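PDB 3E39: putative Nitroreductase from Desulfovibrio desulfuricans subsp. desulfuricans str. G20, which binds flavin mononucleotide and is probably an FMN-dependent oxidoreductase of the nitroreductase family, its substrate unknown. Local coordinates for residues A103-M108 with A119-E124; A66-Y71 with A130-A135; S17-T22 with G72-G77; L9-Q14 with A111-Q116. One frame throughout, in Å; residues are numbered along the deposited sequence.

Contact 1 of 4, residues A103-M108 with A119-E124; sequences AAVQNM and AVWLGE. With FMN (flavin mononucleotide), chain E.
V105, on helix 103-108, sets its CG1 methyl on one face of the W121 indole, and the flavin lies against the opposite face. With CG1 anti to the backbone N (chi1 173°), that branch reaches the six-membered ring 3.6 Å from its centroid. It stands 20° off the normal, which makes a CH-pi contact, and V105 CG1 is 3.4 Å from W121 CE3. Across the indole the FMN methyl C8M lies over the centre of the ring, while FMN C7 is 3.4 Å from W121 NE1. The tryptophan is thus clamped between a helix methyl and the dimethylbenzene end of the cofactor. The next residue, Q106, brings OE1 near the plane of the indole, 4.4 Å from W121 CZ3; its NE2 is hydrogen-bonded to N107 of the second subunit. After L122 the strand ends, and the backbone of G123 and E124 holds the flavin: E124 N donates to FMN O4 at 3.2 Å and 165°, and G123 N donates to the same oxygen through a more bent bond. Helix 94-114 here packs across the sheet edge at strand 118-122, V105 also touching A147 and I149 of strand 143-152, and its Q106-N107 side meets the second subunit.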
# COMPACT_ATOMS: atom_id res chain seq x y z
N ALA A 103 1.37 -0.28 2.45
CA ALA A 103 0.57 0.93 2.18
C ALA A 103 1.44 2.18 2.38
O ALA A 103 1.33 3.16 1.61
CB ALA A 103 -0.66 0.97 3.05
N ALA A 104 2.31 2.16 3.39
CA ALA A 104 3.25 3.26 3.62
C ALA A 104 4.24 3.39 2.46
O ALA A 104 4.47 4.48 1.96
CB ALA A 104 4.01 3.05 4.92
N VAL A 105 4.83 2.27 2.03
CA VAL A 105 5.76 2.29 0.89
C VAL A 105 5.02 2.84 -0.36
O VAL A 105 5.52 3.70 -1.04
CB VAL A 105 6.43 0.92 0.63
CG1 VAL A 105 7.25 0.94 -0.67
CG2 VAL A 105 7.32 0.43 1.81
N GLN A 106 3.81 2.35 -0.65
CA GLN A 106 3.07 2.79 -1.80
C GLN A 106 2.81 4.30 -1.78
O GLN A 106 2.99 4.95 -2.79
CB GLN A 106 1.74 2.02 -1.94
CG GLN A 106 0.98 2.33 -3.23
CD GLN A 106 1.73 1.95 -4.53
OE1 GLN A 106 2.71 1.20 -4.53
NE2 GLN A 106 1.19 2.43 -5.66
N ASN A 107 2.41 4.85 -0.62
CA ASN A 107 2.23 6.29 -0.49
C ASN A 107 3.51 7.04 -0.82
O ASN A 107 3.47 8.06 -1.49
CB ASN A 107 1.82 6.67 0.93
CG ASN A 107 0.34 6.64 1.16
OD1 ASN A 107 -0.46 6.33 0.26
ND2 ASN A 107 -0.05 6.98 2.39
N MSE A 108 4.64 6.53 -0.34
CA MSE A 108 5.93 7.15 -0.60
C MSE A 108 6.32 7.11 -2.07
O MSE A 108 6.85 8.08 -2.60
CB MSE A 108 6.99 6.58 0.34
CG MSE A 108 6.75 7.04 1.77
SE MSE A 108 8.17 6.68 2.98
CE MSE A 108 7.84 4.69 3.07
N ALA A 119 11.60 6.55 -8.36
CA ALA A 119 11.85 5.67 -7.21
C ALA A 119 11.58 4.22 -7.51
O ALA A 119 10.83 3.89 -8.43
CB ALA A 119 11.01 6.10 -5.99
N VAL A 120 12.20 3.35 -6.71
CA VAL A 120 11.96 1.92 -6.79
C VAL A 120 11.94 1.27 -5.39
O VAL A 120 12.78 1.57 -4.50
CB VAL A 120 12.96 1.20 -7.75
CG1 VAL A 120 14.45 1.43 -7.32
CG2 VAL A 120 12.62 -0.30 -7.84
N TRP A 121 10.94 0.41 -5.21
CA TRP A 121 10.74 -0.38 -4.00
C TRP A 121 11.75 -1.51 -4.08
O TRP A 121 11.73 -2.27 -5.02
CB TRP A 121 9.34 -0.98 -4.07
CG TRP A 121 8.87 -1.80 -2.91
CD1 TRP A 121 9.60 -2.63 -2.10
CD2 TRP A 121 7.52 -1.94 -2.51
NE1 TRP A 121 8.78 -3.25 -1.20
CE2 TRP A 121 7.49 -2.84 -1.42
CE3 TRP A 121 6.31 -1.39 -2.96
CZ2 TRP A 121 6.30 -3.19 -0.77
CZ3 TRP A 121 5.13 -1.74 -2.30
CH2 TRP A 121 5.14 -2.62 -1.23
N LEU A 122 12.64 -1.60 -3.10
CA LEU A 122 13.62 -2.68 -3.07
C LEU A 122 13.28 -3.62 -1.93
O LEU A 122 13.24 -3.20 -0.78
CB LEU A 122 15.03 -2.13 -2.90
CG LEU A 122 15.58 -1.26 -4.03
CD1 LEU A 122 16.99 -0.75 -3.68
CD2 LEU A 122 15.60 -2.00 -5.32
N GLY A 123 12.97 -4.88 -2.26
CA GLY A 123 12.62 -5.92 -1.28
C GLY A 123 13.58 -7.09 -1.20
O GLY A 123 13.66 -7.77 -0.20
N GLU A 124 14.34 -7.35 -2.25
CA GLU A 124 15.34 -8.40 -2.16
C GLU A 124 16.31 -8.12 -1.02
O GLU A 124 16.80 -9.05 -0.37
CB GLU A 124 16.06 -8.54 -3.51
CG GLU A 124 17.33 -9.38 -3.49
CD GLU A 124 18.59 -8.59 -3.09
OE1 GLU A 124 18.50 -7.36 -2.86
OE2 GLU A 124 19.66 -9.22 -3.03
N1 FMN E . 12.62 -3.98 -8.09
C2 FMN E . 13.98 -4.20 -8.12
O2 FMN E . 14.67 -3.81 -9.05
N3 FMN E . 14.61 -4.86 -7.08
C4 FMN E . 13.93 -5.33 -5.99
O4 FMN E . 14.57 -5.72 -4.99
C4A FMN E . 12.55 -5.12 -5.93
N5 FMN E . 11.85 -5.58 -4.84
C5A FMN E . 10.47 -5.36 -4.75
C6 FMN E . 9.77 -5.86 -3.64
C7 FMN E . 8.40 -5.65 -3.52
C7M FMN E . 7.63 -6.34 -2.42
C8 FMN E . 7.72 -4.95 -4.54
C8M FMN E . 6.24 -4.68 -4.43
C9 FMN E . 8.42 -4.49 -5.66
C9A FMN E . 9.81 -4.69 -5.78
N10 FMN E . 10.54 -4.22 -6.91
C10 FMN E . 11.91 -4.43 -6.98
C1' FMN E . 9.88 -3.52 -8.03
C2' FMN E . 9.08 -4.48 -8.92
O2' FMN E . 9.96 -5.21 -9.75
C3' FMN E . 8.11 -3.67 -9.77
O3' FMN E . 7.22 -2.99 -8.92
C4' FMN E . 7.29 -4.54 -10.72
O4' FMN E . 8.15 -5.16 -11.65
C5' FMN E . 6.27 -3.73 -11.49
O5' FMN E . 6.86 -2.58 -12.06
P FMN E . 6.37 -1.08 -11.82
O1P FMN E . 6.72 -0.73 -10.38
O2P FMN E . 7.07 -0.19 -12.84
O3P FMN E . 4.88 -1.10 -12.02

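Contact 2 of 4, residues A66-Y71 with A130-A135. With FMN (flavin mononucleotide), chain E.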
# COMPACT_ATOMS: atom_id res chain seq x y z
N ALA A 66 24.90 -1.51 -0.02
CA ALA A 66 25.31 -2.10 -1.31
C ALA A 66 25.95 -3.46 -1.15
O ALA A 66 25.80 -4.32 -2.02
CB ALA A 66 26.24 -1.16 -2.08
N ALA A 67 26.66 -3.67 -0.06
CA ALA A 67 27.30 -4.98 0.18
C ALA A 67 26.33 -6.08 0.59
O ALA A 67 26.74 -7.23 0.70
CB ALA A 67 28.41 -4.86 1.24
N HIS A 68 25.06 -5.74 0.84
CA HIS A 68 24.08 -6.72 1.31
C HIS A 68 22.87 -6.84 0.39
O HIS A 68 21.77 -7.22 0.83
CB HIS A 68 23.63 -6.39 2.74
CG HIS A 68 24.73 -6.52 3.77
ND1 HIS A 68 25.00 -7.70 4.43
CD2 HIS A 68 25.59 -5.61 4.26
CE1 HIS A 68 26.00 -7.52 5.26
NE2 HIS A 68 26.39 -6.26 5.17
N THR A 69 23.11 -6.54 -0.88
CA THR A 69 22.13 -6.65 -1.95
C THR A 69 22.76 -6.98 -3.30
O THR A 69 23.89 -6.60 -3.60
CB THR A 69 21.27 -5.33 -2.12
OG1 THR A 69 20.25 -5.54 -3.11
CG2 THR A 69 22.13 -4.11 -2.52
N ARG A 70 22.02 -7.72 -4.10
CA ARG A 70 22.41 -7.93 -5.48
C ARG A 70 22.06 -6.72 -6.36
O ARG A 70 22.49 -6.64 -7.51
CB ARG A 70 21.81 -9.21 -6.00
CG ARG A 70 22.50 -10.42 -5.37
CD ARG A 70 22.07 -11.72 -6.01
NE ARG A 70 22.96 -12.84 -5.68
CZ ARG A 70 22.93 -13.52 -4.53
NH1 ARG A 70 22.09 -13.21 -3.56
NH2 ARG A 70 23.78 -14.52 -4.34
N TYR A 71 21.30 -5.77 -5.81
CA TYR A 71 20.94 -4.56 -6.54
C TYR A 71 21.79 -3.36 -6.13
O TYR A 71 21.29 -2.25 -5.91
CB TYR A 71 19.47 -4.25 -6.35
CG TYR A 71 18.57 -5.31 -6.91
CD1 TYR A 71 18.14 -5.25 -8.23
CD2 TYR A 71 18.15 -6.39 -6.13
CE1 TYR A 71 17.32 -6.22 -8.76
CE2 TYR A 71 17.33 -7.37 -6.66
CZ TYR A 71 16.93 -7.26 -7.99
OH TYR A 71 16.12 -8.19 -8.54
N ALA A 130 19.20 -10.02 8.80
CA ALA A 130 19.92 -10.53 9.99
C ALA A 130 21.36 -10.02 10.13
O ALA A 130 21.84 -9.79 11.23
CB ALA A 130 19.90 -12.10 9.99
N THR A 131 22.01 -9.85 9.00
CA THR A 131 23.39 -9.37 8.93
C THR A 131 23.41 -7.87 8.66
O THR A 131 24.19 -7.14 9.26
CB THR A 131 24.19 -10.16 7.87
OG1 THR A 131 23.56 -10.07 6.58
CG2 THR A 131 24.28 -11.63 8.27
N LEU A 132 22.53 -7.40 7.78
CA LEU A 132 22.51 -5.97 7.48
C LEU A 132 22.14 -5.05 8.66
O LEU A 132 22.80 -4.04 8.87
CB LEU A 132 21.58 -5.71 6.27
CG LEU A 132 21.35 -4.26 5.82
CD1 LEU A 132 22.66 -3.54 5.44
CD2 LEU A 132 20.36 -4.28 4.65
N LEU A 133 21.11 -5.39 9.44
CA LEU A 133 20.69 -4.50 10.52
C LEU A 133 21.79 -4.25 11.55
O LEU A 133 22.09 -3.10 11.87
CB LEU A 133 19.36 -4.97 11.14
CG LEU A 133 18.12 -4.29 10.53
CD1 LEU A 133 18.03 -4.50 8.98
CD2 LEU A 133 16.81 -4.72 11.23
N PRO A 134 22.39 -5.33 12.09
CA PRO A 134 23.50 -5.10 13.03
C PRO A 134 24.64 -4.25 12.41
O PRO A 134 25.23 -3.42 13.13
CB PRO A 134 23.98 -6.53 13.34
CG PRO A 134 22.80 -7.38 13.13
CD PRO A 134 22.07 -6.76 11.96
N ALA A 135 24.88 -4.38 11.10
CA ALA A 135 25.92 -3.60 10.41
C ALA A 135 25.58 -2.10 10.39
O ALA A 135 26.47 -1.25 10.25
CB ALA A 135 26.17 -4.12 8.98
N1 FMN E . 12.62 -3.98 -8.09
C2 FMN E . 13.98 -4.20 -8.12
O2 FMN E . 14.67 -3.81 -9.05
N3 FMN E . 14.61 -4.86 -7.08
C4 FMN E . 13.93 -5.33 -5.99
O4 FMN E . 14.57 -5.72 -4.99
C4A FMN E . 12.55 -5.12 -5.93
N5 FMN E . 11.85 -5.58 -4.84
C5A FMN E . 10.47 -5.36 -4.75
C6 FMN E . 9.77 -5.86 -3.64
C7 FMN E . 8.40 -5.65 -3.52
C7M FMN E . 7.63 -6.34 -2.42
C8 FMN E . 7.72 -4.95 -4.54
C8M FMN E . 6.24 -4.68 -4.43
C9 FMN E . 8.42 -4.49 -5.66
C9A FMN E . 9.81 -4.69 -5.78
N10 FMN E . 10.54 -4.22 -6.91
C10 FMN E . 11.91 -4.43 -6.98
C1' FMN E . 9.88 -3.52 -8.03
C2' FMN E . 9.08 -4.48 -8.92
O2' FMN E . 9.96 -5.21 -9.75
C3' FMN E . 8.11 -3.67 -9.77
O3' FMN E . 7.22 -2.99 -8.92
C4' FMN E . 7.29 -4.54 -10.72
O4' FMN E . 8.15 -5.16 -11.65
C5' FMN E . 6.27 -3.73 -11.49
O5' FMN E . 6.86 -2.58 -12.06
P FMN E . 6.37 -1.08 -11.82
O1P FMN E . 6.72 -0.73 -10.38
O2P FMN E . 7.07 -0.19 -12.84
O3P FMN E . 4.88 -1.10 -12.02
O HOH W 1 24.08 -10.09 3.75
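H68 lays one face of its imidazole over CA and CB of L132, and this is the close part of the contact. L132 CA stands above the centre of the ring, 4.3 Å from the centroid and only 6° off the normal, a CH-pi approach, while L132 CB covers the same face. The methyl L132 CD1 adds a second touch, 3.8 Å from H68 CD2. Because the leucine's CG is anti to its backbone N (chi1 177°), the side chain runs on beneath the histidine toward the protein interior, where it meets I64, L65 and F145.

The outer side is looser and wet. T131 OG1 comes at the imidazole obliquely, 3.5 Å from H68 ND1, and a water bridges the two polar atoms instead, lying in the plane of the ring at 2.6 Å from H68 ND1 and 2.9 Å from T131 OG1. T131 OG1 is also hydrogen-bonded to Q128 O, just before the helix. A135 CB is a distant 4.4 Å from H68 NE2.

From H68 the chain runs through an ST turn, Y71 N donating to T69 OG1 at 2.9 Å, to Y71, which turns one ring face to FMN N3, the ring steeply tilted against the flavin plane. The loop between helices 61-66 and 72-77 is thereby laid against helix 129-135, which itself rests on F145 of strand 143-152; E124, just after strand 118-122, is hydrogen-bonded to T69 OG1 and R70 N.

Contact 3 of 4, residues S17-T22 with G72-G77; sequences SIRRYT and GHIVRG. With FMN (flavin mononucleotide), chain E.
I74, in the first turn of helix 72-77, lies obliquely across the side chain of R19 in the FMN site of this nitroreductase-type fold. I74 CD1 sits near the guanidinium plane, at the edge, 3.8 Å from R19 CD. I74 CD1 is also 3.6 Å from FMN O2, so it packs against the arginine and the flavin's pyrimidine end together. R19 is extended from CG to NE, which carries the guanidinium alongside that end: NE donates to FMN O2 at 2.7 Å and 163°, and NH2 donates to FMN N1, which lies in the guanidinium plane. This pair of bonds fixes its rotation, and the positive charge probably stabilises negative charge on the reduced flavin. Y21 crosses I74 obliquely too, its OH 3.8 Å from I74 CG2, with I74 O near the plane of the ring at its edge. The hydroxyl donates a weak hydrogen bond to I18 O. Further along, G77 O approaches Y21 CD2 at 3.5 Å. A water joins the two backbones by donating to R19 O and H73 O. Earlier in the loop, S17 grips the phosphate twice: its N points nearly straight at FMN O2P (175°), and OG donates to FMN O1P at 2.6 Å.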
# COMPACT_ATOMS: atom_id res chain seq x y z
N SER A 17 8.57 1.89 -11.44
CA SER A 17 9.83 1.64 -10.76
C SER A 17 10.93 2.25 -11.66
O SER A 17 11.12 1.82 -12.79
CB SER A 17 10.10 0.16 -10.56
OG SER A 17 9.23 -0.40 -9.60
N ILE A 18 11.60 3.26 -11.12
CA ILE A 18 12.68 3.96 -11.80
C ILE A 18 13.95 3.57 -11.04
O ILE A 18 14.01 3.74 -9.82
CB ILE A 18 12.45 5.48 -11.82
CG1 ILE A 18 11.17 5.79 -12.60
CG2 ILE A 18 13.62 6.22 -12.47
CD1 ILE A 18 11.13 5.15 -13.98
N ARG A 19 14.93 3.04 -11.78
CA ARG A 19 16.17 2.50 -11.22
C ARG A 19 17.46 3.22 -11.62
O ARG A 19 18.56 2.78 -11.25
CB ARG A 19 16.24 1.02 -11.61
CG ARG A 19 15.02 0.19 -11.18
CD ARG A 19 15.07 -1.26 -11.67
NE ARG A 19 14.04 -2.11 -11.06
CZ ARG A 19 12.81 -2.28 -11.55
NH1 ARG A 19 12.39 -1.64 -12.63
NH2 ARG A 19 11.96 -3.05 -10.91
N ARG A 20 17.32 4.29 -12.39
CA ARG A 20 18.45 5.09 -12.91
C ARG A 20 18.13 6.56 -12.71
O ARG A 20 17.01 7.01 -13.00
CB ARG A 20 18.70 4.81 -14.39
CG ARG A 20 19.20 3.41 -14.68
CD ARG A 20 19.42 3.25 -16.18
N TYR A 21 19.10 7.31 -12.21
CA TYR A 21 18.86 8.68 -11.77
C TYR A 21 19.93 9.63 -12.28
O TYR A 21 21.04 9.20 -12.61
CB TYR A 21 18.83 8.72 -10.22
CG TYR A 21 18.13 7.51 -9.62
CD1 TYR A 21 16.72 7.43 -9.58
CD2 TYR A 21 18.85 6.41 -9.20
CE1 TYR A 21 16.08 6.31 -9.08
CE2 TYR A 21 18.21 5.26 -8.69
CZ TYR A 21 16.82 5.22 -8.64
OH TYR A 21 16.19 4.09 -8.15
N THR A 22 19.60 10.91 -12.29
CA THR A 22 20.54 11.96 -12.70
C THR A 22 21.38 12.31 -11.50
O THR A 22 21.16 11.75 -10.43
CB THR A 22 19.86 13.22 -13.21
OG1 THR A 22 19.24 13.94 -12.13
CG2 THR A 22 18.83 12.90 -14.31
N GLY A 72 23.10 -3.58 -6.08
CA GLY A 72 24.06 -2.55 -5.73
C GLY A 72 24.13 -1.38 -6.69
O GLY A 72 24.42 -0.27 -6.27
N HIS A 73 23.86 -1.62 -7.98
CA HIS A 73 23.86 -0.54 -8.97
C HIS A 73 22.77 0.49 -8.65
O HIS A 73 23.01 1.69 -8.73
CB HIS A 73 23.72 -1.06 -10.41
CG HIS A 73 23.83 0.01 -11.44
ND1 HIS A 73 24.99 0.71 -11.67
CD2 HIS A 73 22.92 0.51 -12.31
CE1 HIS A 73 24.79 1.61 -12.62
NE2 HIS A 73 23.54 1.51 -13.03
N ILE A 74 21.59 0.01 -8.27
CA ILE A 74 20.49 0.89 -7.89
C ILE A 74 20.88 1.63 -6.61
O ILE A 74 20.76 2.85 -6.53
CB ILE A 74 19.18 0.08 -7.65
CG1 ILE A 74 18.71 -0.58 -8.96
CG2 ILE A 74 18.06 1.01 -7.07
CD1 ILE A 74 17.50 -1.52 -8.82
N VAL A 75 21.37 0.89 -5.62
CA VAL A 75 21.76 1.48 -4.34
C VAL A 75 22.83 2.56 -4.53
O VAL A 75 22.70 3.64 -3.97
CB VAL A 75 22.24 0.42 -3.31
CG1 VAL A 75 22.82 1.07 -2.02
CG2 VAL A 75 21.08 -0.50 -2.94
N ARG A 76 23.87 2.28 -5.29
CA ARG A 76 24.93 3.28 -5.45
C ARG A 76 24.55 4.45 -6.35
O ARG A 76 25.17 5.52 -6.27
CB ARG A 76 26.22 2.64 -5.94
CG ARG A 76 26.80 1.62 -5.01
CD ARG A 76 28.17 1.20 -5.54
NE ARG A 76 28.68 0.01 -4.88
CZ ARG A 76 29.19 -0.02 -3.65
NH1 ARG A 76 29.29 1.08 -2.91
NH2 ARG A 76 29.62 -1.18 -3.15
N GLY A 77 23.56 4.27 -7.20
CA GLY A 77 23.12 5.32 -8.12
C GLY A 77 22.08 6.27 -7.55
O GLY A 77 21.94 7.41 -8.01
N1 FMN E . 12.62 -3.98 -8.09
C2 FMN E . 13.98 -4.20 -8.12
O2 FMN E . 14.67 -3.81 -9.05
N3 FMN E . 14.61 -4.86 -7.08
C4 FMN E . 13.93 -5.33 -5.99
O4 FMN E . 14.57 -5.72 -4.99
C4A FMN E . 12.55 -5.12 -5.93
N5 FMN E . 11.85 -5.58 -4.84
C5A FMN E . 10.47 -5.36 -4.75
C6 FMN E . 9.77 -5.86 -3.64
C7 FMN E . 8.40 -5.65 -3.52
C7M FMN E . 7.63 -6.34 -2.42
C8 FMN E . 7.72 -4.95 -4.54
C8M FMN E . 6.24 -4.68 -4.43
C9 FMN E . 8.42 -4.49 -5.66
C9A FMN E . 9.81 -4.69 -5.78
N10 FMN E . 10.54 -4.22 -6.91
C10 FMN E . 11.91 -4.43 -6.98
C1' FMN E . 9.88 -3.52 -8.03
C2' FMN E . 9.08 -4.48 -8.92
O2' FMN E . 9.96 -5.21 -9.75
C3' FMN E . 8.11 -3.67 -9.77
O3' FMN E . 7.22 -2.99 -8.92
C4' FMN E . 7.29 -4.54 -10.72
O4' FMN E . 8.15 -5.16 -11.65
C5' FMN E . 6.27 -3.73 -11.49
O5' FMN E . 6.86 -2.58 -12.06
P FMN E . 6.37 -1.08 -11.82
O1P FMN E . 6.72 -0.73 -10.38
O2P FMN E . 7.07 -0.19 -12.84
O3P FMN E . 4.88 -1.10 -12.02
O HOH W 2 20.98 3.51 -10.40

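Contact 4 of 4, residues L9-Q14 with A111-Q116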
# COMPACT_ATOMS: atom_id res chain seq x y z
N LEU A 9 -5.70 9.36 -9.95
CA LEU A 9 -5.77 8.14 -10.77
C LEU A 9 -4.61 8.04 -11.78
O LEU A 9 -4.05 6.95 -11.96
CB LEU A 9 -7.14 8.02 -11.45
CG LEU A 9 -8.36 8.03 -10.51
CD1 LEU A 9 -9.70 7.95 -11.26
CD2 LEU A 9 -8.28 6.92 -9.48
N GLN A 10 -4.22 9.15 -12.40
CA GLN A 10 -3.09 9.14 -13.34
C GLN A 10 -1.79 8.71 -12.65
O GLN A 10 -1.06 7.85 -13.15
CB GLN A 10 -2.88 10.53 -13.98
CG GLN A 10 -3.98 10.92 -14.95
CD GLN A 10 -3.85 12.35 -15.43
OE1 GLN A 10 -2.80 12.99 -15.28
NE2 GLN A 10 -4.94 12.87 -16.02
N ALA A 11 -1.55 9.26 -11.45
CA ALA A 11 -0.33 8.92 -10.68
C ALA A 11 -0.27 7.42 -10.37
O ALA A 11 0.77 6.76 -10.51
CB ALA A 11 -0.27 9.73 -9.36
N ILE A 12 -1.41 6.87 -9.94
CA ILE A 12 -1.50 5.44 -9.64
C ILE A 12 -1.14 4.62 -10.85
O ILE A 12 -0.41 3.66 -10.75
CB ILE A 12 -2.89 5.07 -9.07
CG1 ILE A 12 -3.00 5.67 -7.68
CG2 ILE A 12 -3.10 3.55 -9.05
CD1 ILE A 12 -4.38 5.79 -7.10
N ARG A 13 -1.62 5.02 -12.02
CA ARG A 13 -1.37 4.25 -13.22
C ARG A 13 0.02 4.45 -13.83
O ARG A 13 0.58 3.50 -14.39
CB ARG A 13 -2.46 4.62 -14.25
CG ARG A 13 -2.29 4.03 -15.66
CD ARG A 13 -2.27 2.52 -15.69
NE ARG A 13 -2.08 1.99 -17.04
CZ ARG A 13 -0.91 1.87 -17.65
NH1 ARG A 13 0.20 2.25 -17.03
NH2 ARG A 13 -0.84 1.38 -18.89
N GLN A 14 0.53 5.66 -13.71
CA GLN A 14 1.79 6.06 -14.35
C GLN A 14 3.03 5.93 -13.47
O GLN A 14 4.15 5.98 -13.97
CB GLN A 14 1.61 7.47 -14.88
CG GLN A 14 0.61 7.52 -16.04
CD GLN A 14 0.07 8.90 -16.30
OE1 GLN A 14 0.48 9.87 -15.69
NE2 GLN A 14 -0.90 8.98 -17.22
N ALA A 111 4.10 9.62 -3.74
CA ALA A 111 4.61 10.93 -3.37
C ALA A 111 5.85 11.28 -4.18
O ALA A 111 5.96 12.41 -4.69
CB ALA A 111 4.88 11.02 -1.88
N ALA A 112 6.77 10.33 -4.31
CA ALA A 112 7.98 10.56 -5.12
C ALA A 112 7.58 10.89 -6.56
O ALA A 112 8.07 11.85 -7.14
CB ALA A 112 8.92 9.35 -5.08
N HIS A 113 6.69 10.08 -7.14
CA HIS A 113 6.20 10.34 -8.50
C HIS A 113 5.59 11.73 -8.65
O HIS A 113 5.88 12.46 -9.63
CB HIS A 113 5.17 9.27 -8.87
CG HIS A 113 4.53 9.48 -10.20
ND1 HIS A 113 5.09 9.02 -11.37
CD2 HIS A 113 3.39 10.11 -10.54
CE1 HIS A 113 4.30 9.35 -12.38
NE2 HIS A 113 3.26 10.01 -11.91
N ALA A 114 4.73 12.09 -7.69
CA ALA A 114 4.05 13.40 -7.65
C ALA A 114 5.06 14.55 -7.61
O ALA A 114 4.80 15.65 -8.10
CB ALA A 114 3.11 13.48 -6.43
N LEU A 115 6.22 14.29 -7.02
CA LEU A 115 7.29 15.30 -6.92
C LEU A 115 8.26 15.25 -8.10
O LEU A 115 9.33 15.86 -8.03
CB LEU A 115 8.04 15.14 -5.59
CG LEU A 115 7.28 15.46 -4.29
CD1 LEU A 115 8.05 15.00 -3.08
CD2 LEU A 115 6.99 16.95 -4.16
N GLN A 116 7.87 14.55 -9.17
CA GLN A 116 8.67 14.34 -10.38
C GLN A 116 9.99 13.64 -10.08
O GLN A 116 11.00 13.87 -10.76
CB GLN A 116 8.87 15.65 -11.14
CG GLN A 116 7.52 16.33 -11.41
CD GLN A 116 7.61 17.54 -12.31
OE1 GLN A 116 8.62 17.79 -12.97
NE2 GLN A 116 6.52 18.32 -12.34
O HOH W 3 1.07 11.02 -13.21
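Two helices meet at their C-terminal ends next to R15 and R16, two FMN-binding arginines, and H113 is the side chain that spans them. Its CG is anti to the backbone N (chi1 176°), which carries the imidazole out from the end of helix 94-114 onto helix 9-14. There H113 CD2 rests 3.9 Å from A11 CB, and the backbone oxygen A11 O stands over one face of the ring, offset toward its rim. At the far corner H113 CE1 lies 3.7 Å from Q14 O, approached obliquely, and Q14 CB is 4.1 Å from the same carbon. No direct hydrogen bond spans the two helices. The polar link is a water in the plane of the imidazole. The water is 2.7 Å from H113 NE2 and donates to Q14 OE1 at 2.8 Å. Q14 runs extended beyond CG to meet it; this bridge holds for the conformer given here, and a second modelled conformer of Q14 may differ.

Behind H113 the helix stops in a Schellman motif: Q116, with positive phi, is the C-prime residue, and its N bonds to H113 O at 2.9 Å. The residue that carries the contact is therefore also part of the helix terminus. The histidine side chain comes within about 4 Å of that of R15. Helix 7-14 thus leans on the end of helix 94-114, whose other flank packs on helix 28-39 through A111, A112 and L115, while L9, I12, A111 and A114 touch the second subunit.

From the N terminus, helix 7-14 opens contact 4, which closes only at 111-116, the end of helix 94-114. Contact 3 starts just after it, at 17-22, and closes at helix 72-77, wholly within that long loop. Contact 2 opens at 66-71, before contact 3 has closed, and ends at 130-135, so it crosses both contacts 3 and 4. Contact 1, between 103-108 and 119-124, falls within the span of contact 2 and crosses contact 4, with which it shares helix 94-114. Contacts 1, 2 and 3 converge on the flavin, and I18 pairs with A119 between contacts 3 and 1. Contacts 2 and 4 lie on opposite sides of the chain's centre.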